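Local atomic coordinates of cell wall binding protein cwp8 (Peptoclostridium difficile, PDB entry 5J6Q), a protein that probably attaches to the bacterial cell wall through its CWB2 modules, as one of the S-layer-associated surface proteins of this organism. Residues K70-D75 against L177-V182; T95-V100 against A120-T125; S361-K366 against S386-S391. One frame throughout, in Å; residues are numbered along the deposited sequence.

Starting from the N terminus, the chain reaches strand 68-75, leaves on a long excursion, and returns as strand 178-183, so that contact 1 closes a loop of 101 intervening residues and joins two neighbouring strands of a mixed sheet. Contact 2 forms within that excursion: after 19 residues it folds strand 118-124 back beside the start of helix 96-111, in a separate part of the molecule, the centres of contacts 1 and 2 lying about 44 Å apart. Contact 3 follows in series, with no crossing, and closes another short loop in the CWB2 region, bringing together the turns that lead into strands 367-371 and 392-396. Its centre lies about 104 Å from that of contact 2, which reflects how elongated the molecule is.

Contact 1. Residues K70-D75 against L177-V182; sequences KVTIQD and LHTVTV
V71 and V180 face each other as a hydrogen-bonded pair between two antiparallel strands of a mixed sheet, with strand 41-45 next to one and strand 5-8 next to the other. V71 N donates to V180 O at 2.8 Å and V180 N returns a bond to V71 O at 3.0 Å; two residues along, I73 and H178 make the same exchange. Under the valine end of the face that carries V71, I73, H178 and V180 lies helix 13-24, whose L15 touches both valines; toward I73 and H178 the cover thins. Valine and isoleucine suit the place, since branching at CB favours an extended backbone; I73 CD1 reaches V180 CG2 at 4.3 Å.

The face of K70, T72, T179 and T181 is more polar and more open. T179 and T181 keep the branched CB but tolerate water, and T72 CG2 rests alongside T179 OG1 at 3.6 Å. K70 spends only the root of its chain here, CB lying 3.7 Å from T179 CG2, while the extended remainder carries the amine away. Q74 NE2 bonds K175 O. L177, though itself exposed, shelters buried T72: with CG anti to the backbone N (chi1 -171°), its branch crosses over the threonine until L177 CD2 is 3.5 Å from T72 CB.

Contact 2. Residues T95-V100 against A120-T125; sequences TAQEIV and ATIKST
The first turn of helix 96-111 packs on edge strand 118-124 through A96, V100 and I122; the axes of 96-100 and 120-124 approach to 8.8 Å and run almost antiparallel, at 169°. I122 makes the largest contribution from the strand. Its CG2 branch meets A96 CB at 4.0 Å, whereas CG1, set anti to the carbonyl carbon (chi1 -55°), lies 4.0 Å from V100 CG1, the two side chains crossing at about a right angle. V100 CG1 also touches A120 CB at 4.1 Å. The small alanines let the backbones come close at both ends of the contact, and the longer isoleucine spans the distance between them.

This is a helix followed by a beta-hairpin: strand 118-124 turns back as 127-132, the middle strand of a three-stranded antiparallel sheet. V128 on that second strand touches A96, I99 and V100, so the helix rests on both strands of the hairpin. T95 suits the N-cap because its OG1 can accept from E98 N, which is shared with the backbone T95 O; the side-chain bond is long at 3.2 Å and bent, at 138°. On the more open side, Q97 bends at chi2 and brings its amide OE1 to 3.7 Å from I122 CD1, an approach to a methyl group. Near the helix start, A96 CB meets the backbone T125 O at 3.8 Å, and S124 OG is hydrogen-bonded to T127 OG1.

Contact 3. Residues S361-K366 against S386-S391; sequences SNLSSK and SKLGVS
L363 lays its two methyls over the turn L388-V390: CD2 meets L388 CD2 at 3.7 Å, while CD1 lies close to the peptide that follows G389, 3.3 Å from G389 O. Its CG sits between the backbone N and the carbonyl carbon (chi1 54°), a less common choice for leucine that swings the branch across to the other segment. V390 CG1 adds a further apolar touch on L363 CD1. Glycine suits position 389, the first residue to leave helical angles after the preceding helix, because at its phi of 110° a CB would be jammed against the carbonyl O of L388.

Farther along, the contact is mostly backbone against small side chains, and it is tight. S391 CB lies only 3.1 Å from S364 O, a fit that the small serine allows, and V390 presents its CB to K366 O at 3.3 Å. Within 361-366 a 3-10 turn is held by N362 O, which accepts from both S365 N and S365 OG, the latter at 2.8 Å in the carbonyl plane. K366 runs its extended chain alongside its own turn, so that NZ reaches N362 OD1 at 3.0 Å from above the amide plane and also bonds L359 O and A311 O.

The two segments are the loops from helices 349-359 and 379-386 into strands 367-371 and 392-396, parallel neighbours in a four-stranded sheet joined by a beta-alpha-beta crossover.

Contact 1. Residues K70-D75 against L177-V182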
ATOM      1  N   LYS A  70     -12.079 -22.886  12.573  1.00 43.00           N
ATOM      2  CA  LYS A  70     -11.752 -22.170  13.815  1.00 48.24           C
ATOM      3  C   LYS A  70     -11.537 -23.148  14.961  1.00 44.24           C
ATOM      4  O   LYS A  70     -12.224 -24.135  15.010  1.00 41.42           O
ATOM      5  CB  LYS A  70     -12.921 -21.241  14.287  1.00 51.26           C
ATOM      6  CG  LYS A  70     -13.415 -20.165  13.285  1.00 64.22           C
ATOM      7  CD  LYS A  70     -14.900 -19.743  13.623  1.00 72.05           C
ATOM      8  CE  LYS A  70     -15.514 -18.758  12.629  1.00 80.84           C
ATOM      9  NZ  LYS A  70     -17.000 -18.588  12.847  1.00 90.71           N
ATOM     10  N   VAL A  71     -10.596 -22.847  15.866  1.00 44.83           N
ATOM     11  CA  VAL A  71     -10.386 -23.604  17.082  1.00 40.15           C
ATOM     12  C   VAL A  71     -10.871 -22.822  18.246  1.00 39.85           C
ATOM     13  O   VAL A  71     -10.396 -21.725  18.473  1.00 42.53           O
ATOM     14  CB  VAL A  71      -8.928 -23.935  17.319  1.00 38.57           C
ATOM     15  CG1 VAL A  71      -8.816 -24.817  18.572  1.00 36.47           C
ATOM     16  CG2 VAL A  71      -8.328 -24.621  16.117  1.00 31.86           C
ATOM     17  N   THR A  72     -11.807 -23.347  19.002  1.00 39.52           N
ATOM     18  CA  THR A  72     -12.223 -22.596  20.138  1.00 40.75           C
ATOM     19  C   THR A  72     -11.701 -23.358  21.371  1.00 45.09           C
ATOM     20  O   THR A  72     -11.736 -24.613  21.444  1.00 41.28           O
ATOM     21  CB  THR A  72     -13.791 -22.396  20.196  1.00 44.93           C
ATOM     22  OG1 THR A  72     -14.398 -23.665  20.365  1.00 45.07           O
ATOM     23  CG2 THR A  72     -14.339 -21.652  18.946  1.00 44.30           C
ATOM     24  N   ILE A  73     -11.154 -22.568  22.316  1.00 46.12           N
ATOM     25  CA  ILE A  73     -10.617 -23.041  23.569  1.00 42.55           C
ATOM     26  C   ILE A  73     -11.360 -22.277  24.615  1.00 45.77           C
ATOM     27  O   ILE A  73     -11.439 -21.042  24.549  1.00 46.48           O
ATOM     28  CB  ILE A  73      -9.063 -22.763  23.768  1.00 43.94           C
ATOM     29  CG1 ILE A  73      -8.262 -23.357  22.680  1.00 48.10           C
ATOM     30  CG2 ILE A  73      -8.627 -23.278  25.170  1.00 46.21           C
ATOM     31  CD1 ILE A  73      -7.986 -22.336  21.576  1.00 58.04           C
ATOM     32  N   GLN A  74     -11.912 -22.962  25.592  1.00 51.52           N
ATOM     33  CA  GLN A  74     -12.536 -22.236  26.682  1.00 56.74           C
ATOM     34  C   GLN A  74     -12.301 -22.912  28.048  1.00 59.64           C
ATOM     35  O   GLN A  74     -12.644 -24.080  28.256  1.00 61.70           O
ATOM     36  CB  GLN A  74     -14.018 -22.065  26.468  1.00 56.27           C
ATOM     37  CG  GLN A  74     -14.673 -21.372  27.663  1.00 51.38           C
ATOM     38  CD  GLN A  74     -16.146 -21.120  27.411  1.00 60.81           C
ATOM     39  OE1 GLN A  74     -16.792 -21.801  26.609  1.00 61.96           O
ATOM     40  NE2 GLN A  74     -16.734 -20.171  28.166  1.00 66.45           N
ATOM     41  N   ASP A  75     -11.706 -22.172  28.964  1.00 56.42           N
ATOM     42  CA  ASP A  75     -11.454 -22.724  30.278  1.00 54.46           C
ATOM     43  C   ASP A  75     -12.764 -22.894  31.019  1.00 52.80           C
ATOM     44  O   ASP A  75     -13.560 -21.954  31.080  1.00 56.07           O
ATOM     45  CB  ASP A  75     -10.518 -21.770  30.988  1.00 55.18           C
ATOM     46  CG  ASP A  75     -10.163 -22.118  32.405  1.00 50.68           C
ATOM     47  OD1 ASP A  75     -10.800 -23.010  32.981  1.00 46.50           O
ATOM     48  OD2 ASP A  75      -9.266 -21.500  32.926  1.00 51.52           O
ATOM     49  N   LEU A 177     -14.368 -17.810  25.910  1.00 71.63           N
ATOM     50  CA  LEU A 177     -14.167 -18.491  24.612  1.00 72.44           C
ATOM     51  C   LEU A 177     -13.164 -17.740  23.729  1.00 70.50           C
ATOM     52  O   LEU A 177     -13.523 -16.656  23.271  1.00 69.21           O
ATOM     53  CB  LEU A 177     -15.556 -18.476  23.925  1.00 69.84           C
ATOM     54  CG  LEU A 177     -15.823 -19.271  22.630  1.00 61.17           C
ATOM     55  CD1 LEU A 177     -15.038 -18.672  21.486  1.00 55.10           C
ATOM     56  CD2 LEU A 177     -15.564 -20.739  22.762  1.00 56.98           C
ATOM     57  N   HIS A 178     -11.930 -18.279  23.500  1.00 66.27           N
ATOM     58  CA  HIS A 178     -10.933 -17.658  22.602  1.00 61.50           C
ATOM     59  C   HIS A 178     -10.966 -18.427  21.237  1.00 58.96           C
ATOM     60  O   HIS A 178     -11.129 -19.642  21.239  1.00 55.72           O
ATOM     61  CB  HIS A 178      -9.483 -17.707  23.152  1.00 65.14           C
ATOM     62  CG  HIS A 178      -9.323 -17.083  24.497  1.00 83.09           C
ATOM     63  ND1 HIS A 178      -9.368 -17.814  25.667  1.00 93.93           N
ATOM     64  CD2 HIS A 178      -9.103 -15.791  24.854  1.00 91.22           C
ATOM     65  CE1 HIS A 178      -9.181 -16.980  26.680  1.00100.29           C
ATOM     66  NE2 HIS A 178      -9.019 -15.756  26.222  1.00 99.63           N
ATOM     67  N   THR A 179     -10.773 -17.741  20.105  1.00 54.09           N
ATOM     68  CA  THR A 179     -10.870 -18.377  18.821  1.00 52.21           C
ATOM     69  C   THR A 179      -9.690 -18.127  18.016  1.00 54.84           C
ATOM     70  O   THR A 179      -9.228 -16.973  17.894  1.00 55.82           O
ATOM     71  CB  THR A 179     -12.089 -17.849  18.045  1.00 49.13           C
ATOM     72  OG1 THR A 179     -13.234 -18.224  18.784  1.00 47.93           O
ATOM     73  CG2 THR A 179     -12.164 -18.434  16.609  1.00 46.25           C
ATOM     74  N   VAL A 180      -9.193 -19.194  17.436  1.00 48.42           N
ATOM     75  CA  VAL A 180      -8.056 -19.039  16.613  1.00 45.27           C
ATOM     76  C   VAL A 180      -8.512 -19.522  15.270  1.00 46.44           C
ATOM     77  O   VAL A 180      -9.014 -20.660  15.117  1.00 43.89           O
ATOM     78  CB  VAL A 180      -6.870 -19.896  17.154  1.00 52.53           C
ATOM     79  CG1 VAL A 180      -5.653 -19.739  16.250  1.00 48.45           C
ATOM     80  CG2 VAL A 180      -6.553 -19.521  18.613  1.00 50.67           C
ATOM     81  N   THR A 181      -8.313 -18.726  14.291  1.00 43.95           N
ATOM     82  CA  THR A 181      -8.772 -19.125  12.971  1.00 45.64           C
ATOM     83  C   THR A 181      -7.606 -19.569  12.292  1.00 45.64           C
ATOM     84  O   THR A 181      -6.580 -18.899  12.436  1.00 45.68           O
ATOM     85  CB  THR A 181      -9.434 -17.902  12.288  1.00 47.03           C
ATOM     86  OG1 THR A 181     -10.509 -17.482  13.166  1.00 45.06           O
ATOM     87  CG2 THR A 181      -9.913 -18.217  10.888  1.00 44.33           C
ATOM     88  N   VAL A 182      -7.692 -20.704  11.575  1.00 45.05           N
ATOM     89  CA  VAL A 182      -6.528 -21.217  10.867  1.00 49.45           C
ATOM     90  C   VAL A 182      -6.862 -21.200   9.419  1.00 53.19           C
ATOM     91  O   VAL A 182      -7.911 -21.757   9.057  1.00 51.84           O
ATOM     92  CB  VAL A 182      -6.115 -22.674  11.318  1.00 48.43           C
ATOM     93  CG1 VAL A 182      -5.028 -23.187  10.407  1.00 39.86           C
ATOM     94  CG2 VAL A 182      -5.592 -22.665  12.768  1.00 46.41           C
TER

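Contact 2. Residues T95-V100 against A120-T125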
ATOM      1  N   THR A  95     -21.572 -10.291  54.292  1.00 69.57           N
ATOM      2  CA  THR A  95     -22.290  -9.425  55.232  1.00 70.71           C
ATOM      3  C   THR A  95     -23.308 -10.285  56.029  1.00 71.86           C
ATOM      4  O   THR A  95     -23.676 -11.387  55.569  1.00 70.13           O
ATOM      5  CB  THR A  95     -23.106  -8.352  54.499  1.00 65.48           C
ATOM      6  OG1 THR A  95     -24.146  -9.039  53.815  1.00 63.20           O
ATOM      7  CG2 THR A  95     -22.282  -7.532  53.540  1.00 56.73           C
ATOM      8  N   ALA A  96     -23.772  -9.777  57.202  1.00 70.57           N
ATOM      9  CA  ALA A  96     -24.763 -10.481  58.033  1.00 68.13           C
ATOM     10  C   ALA A  96     -25.998 -10.801  57.226  1.00 64.53           C
ATOM     11  O   ALA A  96     -26.554 -11.891  57.336  1.00 64.18           O
ATOM     12  CB  ALA A  96     -25.175  -9.617  59.234  1.00 65.21           C
ATOM     13  N   GLN A  97     -26.412  -9.858  56.408  1.00 63.26           N
ATOM     14  CA  GLN A  97     -27.601 -10.004  55.592  1.00 69.55           C
ATOM     15  C   GLN A  97     -27.432 -11.098  54.444  1.00 72.40           C
ATOM     16  O   GLN A  97     -28.431 -11.607  53.981  1.00 70.97           O
ATOM     17  CB  GLN A  97     -27.954  -8.641  54.992  1.00 68.40           C
ATOM     18  CG  GLN A  97     -29.216  -8.649  54.159  1.00 73.07           C
ATOM     19  CD  GLN A  97     -30.462  -8.991  54.940  1.00 82.37           C
ATOM     20  OE1 GLN A  97     -30.488  -9.073  56.191  1.00 86.75           O
ATOM     21  NE2 GLN A  97     -31.534  -9.227  54.210  1.00 85.37           N
ATOM     22  N   GLU A  98     -26.215 -11.419  54.003  1.00 74.54           N
ATOM     23  CA  GLU A  98     -26.054 -12.477  53.015  1.00 83.22           C
ATOM     24  C   GLU A  98     -26.523 -13.768  53.680  1.00 84.52           C
ATOM     25  O   GLU A  98     -27.274 -14.526  53.100  1.00 85.58           O
ATOM     26  CB  GLU A  98     -24.589 -12.603  52.594  1.00 83.94           C
ATOM     27  CG  GLU A  98     -24.193 -11.533  51.594  1.00 91.82           C
ATOM     28  CD  GLU A  98     -22.887 -11.841  50.900  1.00 96.39           C
ATOM     29  OE1 GLU A  98     -22.277 -10.908  50.341  1.00 97.97           O
ATOM     30  OE2 GLU A  98     -22.468 -13.013  50.921  1.00100.19           O
ATOM     31  N   ILE A  99     -26.087 -13.995  54.926  1.00 83.64           N
ATOM     32  CA  ILE A  99     -26.487 -15.173  55.670  1.00 80.30           C
ATOM     33  C   ILE A  99     -28.013 -15.354  55.719  1.00 82.30           C
ATOM     34  O   ILE A  99     -28.492 -16.454  55.466  1.00 82.76           O
ATOM     35  CB  ILE A  99     -25.940 -15.040  57.094  1.00 73.92           C
ATOM     36  CG1 ILE A  99     -24.412 -15.039  57.066  1.00 69.24           C
ATOM     37  CG2 ILE A  99     -26.489 -16.175  57.984  1.00 69.29           C
ATOM     38  CD1 ILE A  99     -23.792 -14.854  58.453  1.00 62.88           C
ATOM     39  N   VAL A 100     -28.775 -14.288  56.020  1.00 85.04           N
ATOM     40  CA  VAL A 100     -30.217 -14.468  56.187  1.00 91.48           C
ATOM     41  C   VAL A 100     -30.859 -14.645  54.855  1.00 90.87           C
ATOM     42  O   VAL A 100     -31.931 -15.226  54.764  1.00 90.15           O
ATOM     43  CB  VAL A 100     -30.861 -13.290  56.956  1.00 94.45           C
ATOM     44  CG1 VAL A 100     -30.130 -13.051  58.271  1.00 99.05           C
ATOM     45  CG2 VAL A 100     -30.854 -12.032  56.108  1.00 97.52           C
ATOM     46  N   ALA A 120     -33.472 -17.244  61.205  1.00115.77           N
ATOM     47  CA  ALA A 120     -32.216 -16.557  61.491  1.00104.88           C
ATOM     48  C   ALA A 120     -32.458 -15.147  62.037  1.00 96.26           C
ATOM     49  O   ALA A 120     -33.387 -14.452  61.607  1.00 92.03           O
ATOM     50  CB  ALA A 120     -31.369 -16.480  60.230  1.00100.86           C
ATOM     51  N   THR A 121     -31.620 -14.739  62.991  1.00 88.71           N
ATOM     52  CA  THR A 121     -31.694 -13.425  63.622  1.00 81.68           C
ATOM     53  C   THR A 121     -30.335 -12.745  63.619  1.00 74.32           C
ATOM     54  O   THR A 121     -29.377 -13.346  64.122  1.00 70.97           O
ATOM     55  CB  THR A 121     -32.105 -13.562  65.097  1.00 79.04           C
ATOM     56  OG1 THR A 121     -33.250 -14.405  65.180  1.00 75.26           O
ATOM     57  CG2 THR A 121     -32.397 -12.190  65.749  1.00 72.65           C
ATOM     58  N   ILE A 122     -30.233 -11.524  63.063  1.00 68.86           N
ATOM     59  CA  ILE A 122     -28.962 -10.817  63.118  1.00 66.50           C
ATOM     60  C   ILE A 122     -28.740 -10.466  64.602  1.00 65.22           C
ATOM     61  O   ILE A 122     -29.654  -9.965  65.233  1.00 63.80           O
ATOM     62  CB  ILE A 122     -29.035  -9.578  62.212  1.00 64.07           C
ATOM     63  CG1 ILE A 122     -29.455 -10.039  60.801  1.00 62.70           C
ATOM     64  CG2 ILE A 122     -27.679  -8.817  62.202  1.00 56.38           C
ATOM     65  CD1 ILE A 122     -29.250  -8.994  59.717  1.00 63.17           C
ATOM     66  N   LYS A 123     -27.548 -10.721  65.121  1.00 65.38           N
ATOM     67  CA  LYS A 123     -27.218 -10.524  66.508  1.00 65.11           C
ATOM     68  C   LYS A 123     -26.195  -9.421  66.706  1.00 63.75           C
ATOM     69  O   LYS A 123     -26.017  -8.946  67.802  1.00 65.58           O
ATOM     70  CB  LYS A 123     -26.708 -11.859  67.060  1.00 65.61           C
ATOM     71  CG  LYS A 123     -27.602 -12.412  68.158  1.00 72.24           C
ATOM     72  CD  LYS A 123     -28.678 -13.349  67.626  1.00 78.34           C
ATOM     73  CE  LYS A 123     -29.233 -14.220  68.732  1.00 80.48           C
ATOM     74  NZ  LYS A 123     -30.374 -13.576  69.440  1.00 80.65           N
ATOM     75  N   SER A 124     -25.542  -9.022  65.641  1.00 63.97           N
ATOM     76  CA  SER A 124     -24.525  -7.957  65.610  1.00 63.45           C
ATOM     77  C   SER A 124     -24.182  -7.699  64.134  1.00 63.31           C
ATOM     78  O   SER A 124     -24.721  -8.403  63.276  1.00 66.11           O
ATOM     79  CB  SER A 124     -23.267  -8.358  66.392  1.00 64.31           C
ATOM     80  OG  SER A 124     -22.547  -9.435  65.790  1.00 62.42           O
ATOM     81  N   THR A 125     -23.318  -6.742  63.834  1.00 61.34           N
ATOM     82  CA  THR A 125     -22.932  -6.441  62.477  1.00 68.63           C
ATOM     83  C   THR A 125     -22.240  -7.622  61.751  1.00 69.12           C
ATOM     84  O   THR A 125     -22.210  -7.576  60.534  1.00 66.74           O
ATOM     85  CB  THR A 125     -21.970  -5.258  62.442  1.00 74.04           C
ATOM     86  OG1 THR A 125     -20.885  -5.557  63.322  1.00 75.06           O
ATOM     87  CG2 THR A 125     -22.653  -3.944  62.850  1.00 76.92           C
TER

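Contact 3. Residues S361-K366 against S386-S391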
ATOM      1  N   SER A 361       6.460 -10.301 -31.890  1.00 66.97           N
ATOM      2  CA  SER A 361       6.836 -11.324 -32.882  1.00 66.45           C
ATOM      3  C   SER A 361       7.206 -10.730 -34.210  1.00 64.24           C
ATOM      4  O   SER A 361       8.042 -11.295 -34.887  1.00 66.74           O
ATOM      5  CB  SER A 361       5.714 -12.357 -33.071  1.00 68.57           C
ATOM      6  OG  SER A 361       4.427 -11.797 -33.302  1.00 73.64           O
ATOM      7  N   ASN A 362       6.610  -9.605 -34.592  1.00 63.61           N
ATOM      8  CA  ASN A 362       6.914  -9.013 -35.870  1.00 59.46           C
ATOM      9  C   ASN A 362       8.096  -8.050 -35.787  1.00 57.24           C
ATOM     10  O   ASN A 362       8.152  -7.104 -36.547  1.00 60.80           O
ATOM     11  CB  ASN A 362       5.666  -8.321 -36.473  1.00 59.76           C
ATOM     12  CG  ASN A 362       4.985  -7.253 -35.616  1.00 66.39           C
ATOM     13  OD1 ASN A 362       5.091  -7.259 -34.372  1.00 64.32           O
ATOM     14  ND2 ASN A 362       4.203  -6.328 -36.213  1.00 62.65           N
ATOM     15  N   LEU A 363       9.072  -8.295 -34.907  1.00 59.17           N
ATOM     16  CA  LEU A 363      10.214  -7.373 -34.769  1.00 61.59           C
ATOM     17  C   LEU A 363      10.922  -7.234 -36.130  1.00 64.56           C
ATOM     18  O   LEU A 363      11.526  -6.194 -36.436  1.00 61.79           O
ATOM     19  CB  LEU A 363      11.203  -7.870 -33.677  1.00 68.51           C
ATOM     20  CG  LEU A 363      11.717  -9.326 -33.858  1.00 73.45           C
ATOM     21  CD1 LEU A 363      13.001  -9.342 -34.635  1.00 73.75           C
ATOM     22  CD2 LEU A 363      12.005  -9.945 -32.522  1.00 74.57           C
ATOM     23  N   SER A 364      10.789  -8.276 -36.983  1.00 63.98           N
ATOM     24  CA  SER A 364      11.426  -8.296 -38.318  1.00 62.45           C
ATOM     25  C   SER A 364      11.019  -7.080 -39.166  1.00 62.44           C
ATOM     26  O   SER A 364      11.788  -6.669 -40.019  1.00 64.36           O
ATOM     27  CB  SER A 364      11.093  -9.599 -39.070  1.00 62.94           C
ATOM     28  OG  SER A 364       9.712  -9.676 -39.401  1.00 66.04           O
ATOM     29  N   SER A 365       9.850  -6.495 -38.950  1.00 65.65           N
ATOM     30  CA  SER A 365       9.507  -5.293 -39.712  1.00 70.90           C
ATOM     31  C   SER A 365       9.783  -3.981 -38.902  1.00 74.73           C
ATOM     32  O   SER A 365       9.356  -2.910 -39.338  1.00 75.49           O
ATOM     33  CB  SER A 365       8.033  -5.336 -40.059  1.00 73.31           C
ATOM     34  OG  SER A 365       7.330  -5.872 -38.950  1.00 76.54           O
ATOM     35  N   LYS A 366      10.472  -4.059 -37.728  1.00 72.20           N
ATOM     36  CA  LYS A 366      10.706  -2.853 -36.956  1.00 65.32           C
ATOM     37  C   LYS A 366      12.146  -2.509 -36.859  1.00 60.92           C
ATOM     38  O   LYS A 366      13.047  -3.323 -37.109  1.00 59.46           O
ATOM     39  CB  LYS A 366      10.095  -3.020 -35.569  1.00 64.37           C
ATOM     40  CG  LYS A 366       8.592  -3.237 -35.686  1.00 53.23           C
ATOM     41  CD  LYS A 366       8.028  -3.945 -34.509  1.00 44.32           C
ATOM     42  CE  LYS A 366       6.490  -3.934 -34.624  1.00 43.95           C
ATOM     43  NZ  LYS A 366       5.884  -4.550 -33.437  1.00 46.91           N
ATOM     44  N   SER A 386      22.471  -6.148 -33.665  1.00 69.79           N
ATOM     45  CA  SER A 386      22.270  -6.647 -35.024  1.00 72.63           C
ATOM     46  C   SER A 386      22.011  -8.140 -34.986  1.00 67.53           C
ATOM     47  O   SER A 386      21.535  -8.680 -35.961  1.00 65.08           O
ATOM     48  CB  SER A 386      23.482  -6.362 -35.912  1.00 75.74           C
ATOM     49  OG  SER A 386      24.647  -7.017 -35.438  1.00 83.06           O
ATOM     50  N   LYS A 387      22.308  -8.817 -33.860  1.00 62.71           N
ATOM     51  CA  LYS A 387      22.074 -10.261 -33.786  1.00 59.86           C
ATOM     52  C   LYS A 387      20.622 -10.563 -33.554  1.00 59.67           C
ATOM     53  O   LYS A 387      20.219 -11.717 -33.676  1.00 59.47           O
ATOM     54  CB  LYS A 387      22.913 -10.933 -32.692  1.00 62.46           C
ATOM     55  CG  LYS A 387      24.392 -10.496 -32.723  1.00 71.98           C
ATOM     56  CD  LYS A 387      25.260 -11.428 -33.558  1.00 79.72           C
ATOM     57  CE  LYS A 387      26.230 -10.669 -34.428  1.00 81.60           C
ATOM     58  NZ  LYS A 387      27.487 -10.347 -33.698  1.00 88.21           N
ATOM     59  N   LEU A 388      19.817  -9.557 -33.229  1.00 57.95           N
ATOM     60  CA  LEU A 388      18.384  -9.804 -32.974  1.00 64.26           C
ATOM     61  C   LEU A 388      17.594 -10.237 -34.219  1.00 60.86           C
ATOM     62  O   LEU A 388      16.865 -11.210 -34.165  1.00 58.62           O
ATOM     63  CB  LEU A 388      17.653  -8.567 -32.409  1.00 64.59           C
ATOM     64  CG  LEU A 388      16.791  -8.881 -31.204  1.00 66.06           C
ATOM     65  CD1 LEU A 388      16.448  -7.589 -30.462  1.00 69.76           C
ATOM     66  CD2 LEU A 388      15.530  -9.573 -31.650  1.00 68.13           C
ATOM     67  N   GLY A 389      17.715  -9.487 -35.290  1.00 61.23           N
ATOM     68  CA  GLY A 389      16.951  -9.760 -36.492  1.00 61.54           C
ATOM     69  C   GLY A 389      15.896  -8.720 -36.743  1.00 60.77           C
ATOM     70  O   GLY A 389      14.872  -9.007 -37.383  1.00 60.06           O
ATOM     71  N   VAL A 390      16.095  -7.486 -36.194  1.00 59.47           N
ATOM     72  CA  VAL A 390      15.122  -6.414 -36.496  1.00 56.04           C
ATOM     73  C   VAL A 390      15.339  -5.907 -37.940  1.00 56.35           C
ATOM     74  O   VAL A 390      16.447  -6.001 -38.473  1.00 57.18           O
ATOM     75  CB  VAL A 390      15.223  -5.179 -35.501  1.00 54.24           C
ATOM     76  CG1 VAL A 390      14.868  -5.607 -34.071  1.00 49.75           C
ATOM     77  CG2 VAL A 390      16.617  -4.557 -35.551  1.00 44.80           C
ATOM     78  N   SER A 391      14.293  -5.340 -38.566  1.00 60.69           N
ATOM     79  CA  SER A 391      14.395  -4.804 -39.921  1.00 63.60           C
ATOM     80  C   SER A 391      15.670  -3.996 -40.098  1.00 66.26           C
ATOM     81  O   SER A 391      16.298  -4.086 -41.144  1.00 69.37           O
ATOM     82  CB  SER A 391      13.185  -3.928 -40.220  1.00 64.50           C
ATOM     83  OG  SER A 391      13.310  -3.245 -41.456  1.00 65.72           O
TER